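Local coordinates for Alr3699 protein (Nostoc sp., PDB 4XSO) that is a glycosyltransferase-family protein of the GT-B fold, with two domains each built round a parallel beta-sheet, at residues F207-F212 with H222-A227. Numbering follows the deposited sequence.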
# COMPACT_ATOMS: atom_id res chain seq x y z
N PHE A 207 51.63 13.60 18.40
CA PHE A 207 50.49 14.39 17.91
C PHE A 207 49.52 13.40 17.31
O PHE A 207 49.78 12.78 16.26
CB PHE A 207 50.90 15.46 16.90
CG PHE A 207 49.82 16.44 16.56
CD1 PHE A 207 48.87 16.14 15.59
CD2 PHE A 207 49.72 17.65 17.27
CE1 PHE A 207 47.86 17.01 15.31
CE2 PHE A 207 48.71 18.56 16.96
CZ PHE A 207 47.79 18.24 15.96
N VAL A 208 48.39 13.23 17.98
CA VAL A 208 47.48 12.18 17.66
C VAL A 208 46.27 12.69 16.84
O VAL A 208 45.48 13.51 17.29
CB VAL A 208 46.97 11.53 18.96
CG1 VAL A 208 45.92 10.47 18.66
CG2 VAL A 208 48.11 10.89 19.74
N VAL A 209 46.14 12.14 15.66
CA VAL A 209 44.99 12.37 14.82
C VAL A 209 44.07 11.18 14.89
O VAL A 209 44.45 10.05 14.54
CB VAL A 209 45.38 12.56 13.35
CG1 VAL A 209 44.14 12.89 12.54
CG2 VAL A 209 46.40 13.66 13.19
N GLY A 210 42.82 11.41 15.30
CA GLY A 210 41.87 10.32 15.48
C GLY A 210 40.87 10.31 14.34
O GLY A 210 40.39 11.37 13.89
N HIS A 211 40.52 9.11 13.90
CA HIS A 211 39.51 8.93 12.90
C HIS A 211 38.50 7.96 13.49
O HIS A 211 38.89 6.86 13.90
CB HIS A 211 40.20 8.32 11.66
CG HIS A 211 39.37 8.35 10.43
ND1 HIS A 211 38.29 7.52 10.23
CD2 HIS A 211 39.43 9.14 9.33
CE1 HIS A 211 37.73 7.79 9.06
NE2 HIS A 211 38.39 8.79 8.51
N PHE A 212 37.25 8.33 13.56
CA PHE A 212 36.26 7.52 14.32
C PHE A 212 35.12 7.09 13.41
O PHE A 212 34.28 7.88 13.08
CB PHE A 212 35.66 8.38 15.42
CG PHE A 212 36.66 8.78 16.42
CD1 PHE A 212 37.44 9.87 16.21
CD2 PHE A 212 36.84 8.04 17.53
CE1 PHE A 212 38.39 10.22 17.09
CE2 PHE A 212 37.83 8.36 18.43
CZ PHE A 212 38.58 9.48 18.23
N HIS A 222 41.94 5.75 4.14
CA HIS A 222 43.14 5.73 3.27
C HIS A 222 43.66 7.13 2.94
O HIS A 222 44.85 7.33 2.71
CB HIS A 222 42.86 4.91 1.97
CG HIS A 222 41.83 5.53 1.07
ND1 HIS A 222 40.47 5.45 1.32
CD2 HIS A 222 41.97 6.28 -0.05
CE1 HIS A 222 39.82 6.12 0.38
NE2 HIS A 222 40.71 6.66 -0.44
N ILE A 223 42.77 8.12 2.97
CA ILE A 223 43.15 9.52 2.76
C ILE A 223 43.97 10.04 3.97
O ILE A 223 44.99 10.67 3.78
CB ILE A 223 41.88 10.42 2.53
CG1 ILE A 223 40.98 9.85 1.43
CG2 ILE A 223 42.25 11.88 2.26
CD1 ILE A 223 41.63 9.97 0.06
N LEU A 224 43.52 9.77 5.23
CA LEU A 224 44.30 10.11 6.40
C LEU A 224 45.68 9.45 6.34
O LEU A 224 46.69 10.06 6.68
CB LEU A 224 43.53 9.76 7.71
CG LEU A 224 44.31 9.96 9.03
CD1 LEU A 224 44.68 11.42 9.18
CD2 LEU A 224 43.45 9.51 10.22
N ILE A 225 45.72 8.17 5.98
CA ILE A 225 46.97 7.41 5.87
C ILE A 225 47.91 8.07 4.81
O ILE A 225 49.04 8.36 5.17
CB ILE A 225 46.68 5.91 5.63
CG1 ILE A 225 45.96 5.34 6.87
CG2 ILE A 225 47.98 5.17 5.39
CD1 ILE A 225 45.17 4.10 6.58
N ASP A 226 47.42 8.41 3.61
CA ASP A 226 48.27 9.14 2.64
C ASP A 226 48.76 10.47 3.21
O ASP A 226 49.93 10.81 3.13
CB ASP A 226 47.53 9.42 1.36
CG ASP A 226 47.39 8.21 0.46
OD1 ASP A 226 48.19 7.29 0.61
OD2 ASP A 226 46.45 8.19 -0.39
N ALA A 227 47.89 11.22 3.89
CA ALA A 227 48.35 12.45 4.51
C ALA A 227 49.41 12.20 5.60
O ALA A 227 50.31 13.01 5.78
CB ALA A 227 47.18 13.24 5.10
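In the first beta-alpha-beta unit of the C-terminal Rossmann-like domain of this GT-B protein, Leu224 on helix 221-228 reaches across to Val209 and His211 on strand 207-212. This strand is an inner one of the parallel sheet, with 235-240 and 285-287 as its neighbours, and the helix lies on the sheet before the chain returns as strand 235-240. The contact is small, burying 141 Å², and rests on one side chain of the helix meeting two alternate residues of the strand. Leu224 CG stands anti to its own N (chi1 175°), which carries the forked end out to the sheet, where its two methyls part. Leu224 CD1 takes the valine, 3.7 Å from Val209 CG1, a methyl that stands opposite the valine's backbone N (chi1 -176°) and so faces the leucine. Leu224 CD2 lies over the start of the histidine side chain, 3.7 Å from His211 CB. Val209 also touches Val235 and His211 touches Leu239, both on the adjacent strand 235-240. His211 turns its polar end elsewhere, NE2 hydrogen-bonding to Thr289 OG1, while the ring's carbon CD2 approaches Leu224 CD2 obliquely at 4.1 Å.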